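Local coordinates for N-acetyltransferase family protein (Bacillus anthracis, PDB 3LNB), which catalyses the transfer of an acetyl group from acetyl-coenzyme A to arylamines and inactivates the antibiotic sulfamethoxazole in this way, at residues G177-R182 against H191-R196; N130-D135 against T186-H191. The protein carries 1 engineered substitution. All coordinates share one frame; numbering follows the deposited sequence.

Contact 1: residues G177-R182 against H191-R196; sequences GEYRIR and HILEMR
Arg-180 and Glu-194 face each other across an antiparallel beta hairpin, strands 177-182 and 191-196, within the eight-stranded sheet of this N-acetyltransferase. Three hydrogen-bonded pairs carry the ladder: Glu-178 with Arg-196, Arg-180 with Glu-194, and Arg-182 with Ile-192. The bond from Glu-178 N to Arg-196 O is nearly straight, at 176°.

The apolar face holds Tyr-179, Ile-181, Leu-193 and Met-195, all buried. Packing is closest where Tyr-179 CD2 meets Met-195 CB at 3.4 Å. Leu-193 CD2 comes up to the edge of the same ring. Met-195 CG sits between its backbone N and carbonyl carbon (chi1 70°), and the chain then runs out extended. This carries SD obliquely past the ring, a Met-aromatic contact with SD 5.3 Å from the Tyr-179 centroid. Tyr-179 OH is held by Thr-176 OG1. Further along, Ile-181 CD1 rests on Leu-193 CB at 3.8 Å.

Against this buried side, the other face is polar and nearer solvent, apart from buried Ile-192. Two salt bridges dominate it, each between long side chains that run alongside one another. At the far end Arg-182 CB rests on Ile-192 CG1. Arg-196 NE is 2.7 Å from Glu-178 OE1, and a second bond to that oxygen, from NH2, is weak. Arg-196 NH1 turns to the carbonyl of Asp-213. Arg-180 CD lies above one face of the Arg-182 guanidinium, toward the margin. Arg-180 also makes a cation-pi contact with Trp-215.

The guanidinium of Arg-180 and the carboxylate of Glu-194 are 20° from coplanar. Arg-180 NE reaches Glu-194 OE1 at 2.9 Å on the anti side, and Arg-180 NH2 reaches that same oxygen at 2.7 Å on the syn side. Both nitrogens approach from one face, tilted well out of the carboxylate plane.

Contact 2: residues N130-D135 against T186-H191; sequences NKWKPD and TQKGTH
Lys-188 sets CG anti to its carbonyl carbon (chi1 -52°) and bends at chi2 (-60°), which lays its chain over the indole of Trp-132 and carries the amine to Asp-135. Trp-132 also has CG anti to the carbonyl carbon (chi1 -65°), which directs the indole across to Lys-188. The lysine runs antiparallel to the tryptophan side chain.

Lys-188 CG does most of the touching. It stands over one face of the indole, 3.6 Å from Trp-132 CD2. The CH-pi contact is centred on the five-membered ring, whose centroid lies 3.7 Å from Lys-188 CG. Lys-188 CE follows, 3.9 Å from Trp-132 CG. The six-membered ring of the indole reaches Thr-186, where Trp-132 CH2 is 4.1 Å from Thr-186 OG1. Tyr-125 meets Trp-132 edge-to-face, and Ile-217 and Ala-220 also touch its side chain.

Beyond the ring, the lysine forms a salt bridge. Lys-188 NZ donates to Asp-135 OD1 at 2.8 Å, and OD1 receives it on its syn lone pair, the side of the other oxygen. The aspartate comes in roughly perpendicular to the lysine chain. Asp-135 is exposed, so solvent probably screens this pair. The aliphatic part of the lysine is thus held on the indole while its charge is paired at the exposed Asp-135.

The loop fixes where Lys-188 starts. Thr-186 to Gly-189 form a type I beta turn. Gly-189 N donates to Thr-186 O, and Thr-186 N to Gly-189 O. Lys-188 N also donates to Thr-186 OG1 at 3.0 Å. This bond makes an ST turn, set at the tip of the hairpin that joins strands 177-182 and 191-196.

Contacts 1 and 2 share His-191, where the loop 186-191 passes into strand 191-196, and their centres are 14 Å apart. They also touch directly: Ile-192 CG2 packs on Thr-186 CG2 at 3.6 Å. Contact 1 pairs the two arms of one hairpin, whereas contact 2 ties its tip to strand 131-145 of the same sheet. Strands 116-126 and 216-225 separate strand 131-145 from strand 191-196. The bound coenzyme A lies nearer contact 1, about 7 Å from the side chain of Met-195 and about 11 Å from that of Trp-132. Leu-193 lies near the probable Cys-99, His-138 and Asp-153 triad without touching it.

Contact 1: residues G177-R182 against H191-R196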
loop_
_atom_site.group_PDB
_atom_site.type_symbol
_atom_site.label_atom_id
_atom_site.label_comp_id
_atom_site.label_asym_id
_atom_site.label_seq_id
_atom_site.Cartn_x
_atom_site.Cartn_y
_atom_site.Cartn_z
ATOM N N GLY A 177 0.965 -0.128 -14.409
ATOM C CA GLY A 177 -0.019 -0.870 -15.172
ATOM C C GLY A 177 -1.331 -0.118 -15.292
ATOM O O GLY A 177 -1.370 1.101 -15.127
ATOM N N GLU A 178 -2.404 -0.844 -15.591
ATOM C CA GLU A 178 -3.726 -0.242 -15.733
ATOM C C GLU A 178 -4.668 -0.798 -14.676
ATOM O O GLU A 178 -4.560 -1.964 -14.299
ATOM C CB GLU A 178 -4.299 -0.535 -17.115
ATOM C CG GLU A 178 -3.400 -0.145 -18.272
ATOM C CD GLU A 178 -4.175 -0.043 -19.577
ATOM O OE1 GLU A 178 -4.834 -1.030 -19.963
ATOM O OE2 GLU A 178 -4.132 1.032 -20.210
ATOM N N TYR A 179 -5.597 0.036 -14.211
ATOM C CA TYR A 179 -6.549 -0.381 -13.183
ATOM C C TYR A 179 -7.959 0.162 -13.405
ATOM O O TYR A 179 -8.141 1.236 -13.973
ATOM C CB TYR A 179 -6.065 0.073 -11.802
ATOM C CG TYR A 179 -4.625 -0.278 -11.521
ATOM C CD1 TYR A 179 -3.588 0.536 -11.977
ATOM C CD2 TYR A 179 -4.299 -1.434 -10.823
ATOM C CE1 TYR A 179 -2.252 0.202 -11.745
ATOM C CE2 TYR A 179 -2.973 -1.779 -10.583
ATOM C CZ TYR A 179 -1.954 -0.959 -11.048
ATOM O OH TYR A 179 -0.642 -1.310 -10.830
ATOM N N ARG A 180 -8.949 -0.589 -12.932
ATOM C CA ARG A 180 -10.341 -0.192 -13.055
ATOM C C ARG A 180 -11.166 -0.822 -11.945
ATOM O O ARG A 180 -10.839 -1.900 -11.440
ATOM C CB ARG A 180 -10.914 -0.630 -14.409
ATOM C CG ARG A 180 -11.112 -2.135 -14.548
ATOM C CD ARG A 180 -11.667 -2.524 -15.921
ATOM N NE ARG A 180 -11.824 -3.973 -16.035
ATOM C CZ ARG A 180 -12.147 -4.623 -17.154
ATOM N NH1 ARG A 180 -12.354 -3.959 -18.285
ATOM N NH2 ARG A 180 -12.263 -5.946 -17.140
ATOM N N ILE A 181 -12.235 -0.131 -11.570
ATOM C CA ILE A 181 -13.147 -0.603 -10.541
ATOM C C ILE A 181 -14.427 -1.107 -11.199
ATOM O O ILE A 181 -14.928 -0.508 -12.158
ATOM C CB ILE A 181 -13.537 0.526 -9.561
ATOM C CG1 ILE A 181 -12.304 1.031 -8.808
ATOM C CG2 ILE A 181 -14.597 0.016 -8.589
ATOM C CD1 ILE A 181 -11.574 -0.049 -8.021
ATOM N N ARG A 182 -14.943 -2.214 -10.678
ATOM C CA ARG A 182 -16.174 -2.806 -11.172
ATOM C C ARG A 182 -16.986 -3.300 -9.980
ATOM O O ARG A 182 -16.440 -3.898 -9.041
ATOM C CB ARG A 182 -15.872 -3.978 -12.114
ATOM C CG ARG A 182 -15.326 -3.577 -13.481
ATOM C CD ARG A 182 -16.412 -2.939 -14.336
ATOM N NE ARG A 182 -15.975 -2.703 -15.711
ATOM C CZ ARG A 182 -15.147 -1.730 -16.085
ATOM N NH1 ARG A 182 -14.650 -0.893 -15.184
ATOM N NH2 ARG A 182 -14.830 -1.583 -17.366
ATOM N N HIS A 191 -17.460 -5.420 -4.707
ATOM C CA HIS A 191 -16.707 -4.680 -5.715
ATOM C C HIS A 191 -15.340 -5.327 -5.895
ATOM O O HIS A 191 -14.892 -6.108 -5.053
ATOM C CB HIS A 191 -16.493 -3.223 -5.281
ATOM C CG HIS A 191 -17.756 -2.480 -4.971
ATOM N ND1 HIS A 191 -18.654 -2.900 -4.014
ATOM C CD2 HIS A 191 -18.256 -1.327 -5.476
ATOM C CE1 HIS A 191 -19.653 -2.038 -3.940
ATOM N NE2 HIS A 191 -19.436 -1.073 -4.815
ATOM N N ILE A 192 -14.682 -4.987 -6.996
ATOM C CA ILE A 192 -13.363 -5.511 -7.285
ATOM C C ILE A 192 -12.526 -4.444 -7.961
ATOM O O ILE A 192 -13.049 -3.509 -8.568
ATOM C CB ILE A 192 -13.404 -6.729 -8.257
ATOM C CG1 ILE A 192 -14.053 -6.317 -9.586
ATOM C CG2 ILE A 192 -14.154 -7.890 -7.630
ATOM C CD1 ILE A 192 -13.991 -7.391 -10.655
ATOM N N LEU A 193 -11.219 -4.577 -7.814
ATOM C CA LEU A 193 -10.291 -3.694 -8.483
ATOM C C LEU A 193 -9.593 -4.684 -9.400
ATOM O O LEU A 193 -9.005 -5.659 -8.930
ATOM C CB LEU A 193 -9.285 -3.075 -7.511
ATOM C CG LEU A 193 -8.146 -2.312 -8.208
ATOM C CD1 LEU A 193 -7.509 -1.324 -7.258
ATOM C CD2 LEU A 193 -7.103 -3.292 -8.726
ATOM N N GLU A 194 -9.698 -4.464 -10.702
ATOM C CA GLU A 194 -9.049 -5.341 -11.666
ATOM C C GLU A 194 -7.821 -4.616 -12.181
ATOM O O GLU A 194 -7.731 -3.392 -12.074
ATOM C CB GLU A 194 -9.983 -5.662 -12.832
ATOM C CG GLU A 194 -11.161 -6.532 -12.449
ATOM C CD GLU A 194 -11.840 -7.144 -13.662
ATOM O OE1 GLU A 194 -12.396 -6.387 -14.486
ATOM O OE2 GLU A 194 -11.808 -8.384 -13.789
ATOM N N MET A 195 -6.884 -5.363 -12.753
ATOM C CA MET A 195 -5.662 -4.755 -13.253
ATOM C C MET A 195 -5.005 -5.582 -14.354
ATOM O O MET A 195 -5.338 -6.750 -14.549
ATOM C CB MET A 195 -4.676 -4.603 -12.096
ATOM C CG MET A 195 -4.115 -5.938 -11.612
ATOM S SD MET A 195 -3.067 -5.812 -10.143
ATOM C CE MET A 195 -3.079 -7.528 -9.609
ATOM N N ARG A 196 -4.067 -4.956 -15.061
ATOM C CA ARG A 196 -3.304 -5.604 -16.128
ATOM C C ARG A 196 -2.118 -4.707 -16.481
ATOM O O ARG A 196 -2.062 -3.548 -16.053
ATOM C CB ARG A 196 -4.170 -5.825 -17.377
ATOM C CG ARG A 196 -4.632 -4.550 -18.058
ATOM C CD ARG A 196 -5.255 -4.827 -19.433
ATOM N NE ARG A 196 -5.710 -3.594 -20.074
ATOM C CZ ARG A 196 -6.278 -3.530 -21.278
ATOM N NH1 ARG A 196 -6.466 -4.629 -21.995
ATOM N NH2 ARG A 196 -6.681 -2.363 -21.760
#

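Contact 2: residues N130-D135 against T186-H191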
loop_
_atom_site.group_PDB
_atom_site.type_symbol
_atom_site.label_atom_id
_atom_site.label_comp_id
_atom_site.label_asym_id
_atom_site.label_seq_id
_atom_site.Cartn_x
_atom_site.Cartn_y
_atom_site.Cartn_z
ATOM N N ASN A 130 -4.009 -19.383 -8.235
ATOM C CA ASN A 130 -5.448 -19.303 -8.433
ATOM C C ASN A 130 -6.276 -19.513 -7.161
ATOM O O ASN A 130 -6.944 -20.536 -7.005
ATOM C CB ASN A 130 -5.872 -20.331 -9.492
ATOM C CG ASN A 130 -4.951 -20.339 -10.709
ATOM O OD1 ASN A 130 -4.034 -21.162 -10.808
ATOM N ND2 ASN A 130 -5.187 -19.416 -11.635
ATOM N N LYS A 131 -6.238 -18.546 -6.254
ATOM C CA LYS A 131 -7.009 -18.643 -5.019
ATOM C C LYS A 131 -7.003 -17.316 -4.292
ATOM O O LYS A 131 -6.180 -16.454 -4.573
ATOM C CB LYS A 131 -6.426 -19.715 -4.103
ATOM C CG LYS A 131 -4.999 -19.445 -3.676
ATOM C CD LYS A 131 -4.483 -20.561 -2.774
ATOM C CE LYS A 131 -3.029 -20.315 -2.380
ATOM N NZ LYS A 131 -2.878 -19.002 -1.682
ATOM N N TRP A 132 -7.932 -17.151 -3.361
ATOM C CA TRP A 132 -7.991 -15.921 -2.598
ATOM C C TRP A 132 -7.004 -16.000 -1.441
ATOM O O TRP A 132 -6.829 -17.056 -0.832
ATOM C CB TRP A 132 -9.398 -15.687 -2.040
ATOM C CG TRP A 132 -10.451 -15.468 -3.076
ATOM C CD1 TRP A 132 -11.343 -16.391 -3.551
ATOM C CD2 TRP A 132 -10.740 -14.244 -3.754
ATOM N NE1 TRP A 132 -12.174 -15.813 -4.480
ATOM C CE2 TRP A 132 -11.826 -14.496 -4.625
ATOM C CE3 TRP A 132 -10.187 -12.954 -3.712
ATOM C CZ2 TRP A 132 -12.372 -13.507 -5.449
ATOM C CZ3 TRP A 132 -10.730 -11.968 -4.531
ATOM C CH2 TRP A 132 -11.813 -12.252 -5.388
ATOM N N LYS A 133 -6.330 -14.889 -1.166
ATOM C CA LYS A 133 -5.416 -14.833 -0.035
ATOM C C LYS A 133 -6.375 -14.751 1.156
ATOM O O LYS A 133 -7.588 -14.651 0.963
ATOM C CB LYS A 133 -4.537 -13.581 -0.107
ATOM C CG LYS A 133 -3.496 -13.572 -1.229
ATOM C CD LYS A 133 -2.400 -14.628 -1.021
ATOM C CE LYS A 133 -1.230 -14.398 -1.985
ATOM N NZ LYS A 133 -0.212 -15.490 -1.928
ATOM N N PRO A 134 -5.858 -14.784 2.394
ATOM C CA PRO A 134 -6.743 -14.713 3.564
ATOM C C PRO A 134 -7.773 -13.583 3.543
ATOM O O PRO A 134 -7.487 -12.473 3.092
ATOM C CB PRO A 134 -5.761 -14.575 4.728
ATOM C CG PRO A 134 -4.575 -15.359 4.248
ATOM C CD PRO A 134 -4.448 -14.882 2.815
ATOM N N ASP A 135 -8.969 -13.887 4.044
ATOM C CA ASP A 135 -10.070 -12.927 4.124
ATOM C C ASP A 135 -9.630 -11.612 4.771
ATOM O O ASP A 135 -9.018 -11.607 5.840
ATOM C CB ASP A 135 -11.235 -13.501 4.948
ATOM C CG ASP A 135 -12.048 -14.554 4.197
ATOM O OD1 ASP A 135 -11.790 -14.796 3.000
ATOM O OD2 ASP A 135 -12.963 -15.140 4.819
ATOM N N THR A 186 -18.553 -11.149 -5.606
ATOM C CA THR A 186 -17.645 -12.289 -5.635
ATOM C C THR A 186 -17.758 -12.946 -4.267
ATOM O O THR A 186 -18.448 -12.434 -3.379
ATOM C CB THR A 186 -16.161 -11.887 -5.826
ATOM O OG1 THR A 186 -15.680 -11.261 -4.629
ATOM C CG2 THR A 186 -16.000 -10.929 -6.992
ATOM N N GLN A 187 -17.084 -14.073 -4.098
ATOM C CA GLN A 187 -17.102 -14.776 -2.826
ATOM C C GLN A 187 -16.567 -13.895 -1.703
ATOM O O GLN A 187 -16.853 -14.128 -0.530
ATOM C CB GLN A 187 -16.239 -16.038 -2.905
ATOM C CG GLN A 187 -16.854 -17.165 -3.695
ATOM C CD GLN A 187 -18.221 -17.536 -3.162
ATOM O OE1 GLN A 187 -19.239 -16.947 -3.545
ATOM N NE2 GLN A 187 -18.253 -18.507 -2.256
ATOM N N LYS A 188 -15.789 -12.878 -2.056
ATOM C CA LYS A 188 -15.203 -12.036 -1.027
ATOM C C LYS A 188 -15.671 -10.589 -0.994
ATOM O O LYS A 188 -15.141 -9.797 -0.221
ATOM C CB LYS A 188 -13.678 -12.081 -1.138
ATOM C CG LYS A 188 -13.096 -13.497 -1.162
ATOM C CD LYS A 188 -13.432 -14.278 0.107
ATOM C CE LYS A 188 -12.768 -15.659 0.102
ATOM N NZ LYS A 188 -13.157 -16.471 1.281
ATOM N N GLY A 189 -16.662 -10.238 -1.809
ATOM C CA GLY A 189 -17.119 -8.861 -1.791
ATOM C C GLY A 189 -18.199 -8.444 -2.769
ATOM O O GLY A 189 -18.843 -9.276 -3.411
ATOM N N THR A 190 -18.388 -7.132 -2.874
ATOM C CA THR A 190 -19.387 -6.542 -3.754
ATOM C C THR A 190 -18.724 -5.779 -4.898
ATOM O O THR A 190 -19.349 -5.518 -5.926
ATOM C CB THR A 190 -20.292 -5.568 -2.976
ATOM O OG1 THR A 190 -19.478 -4.629 -2.260
ATOM C CG2 THR A 190 -21.146 -6.318 -1.979
ATOM N N HIS A 191 -17.460 -5.420 -4.707
ATOM C CA HIS A 191 -16.707 -4.680 -5.715
ATOM C C HIS A 191 -15.340 -5.327 -5.895
ATOM O O HIS A 191 -14.892 -6.108 -5.053
ATOM C CB HIS A 191 -16.493 -3.223 -5.281
ATOM C CG HIS A 191 -17.756 -2.480 -4.971
ATOM N ND1 HIS A 191 -18.654 -2.900 -4.014
ATOM C CD2 HIS A 191 -18.256 -1.327 -5.476
ATOM C CE1 HIS A 191 -19.653 -2.038 -3.940
ATOM N NE2 HIS A 191 -19.436 -1.073 -4.815
#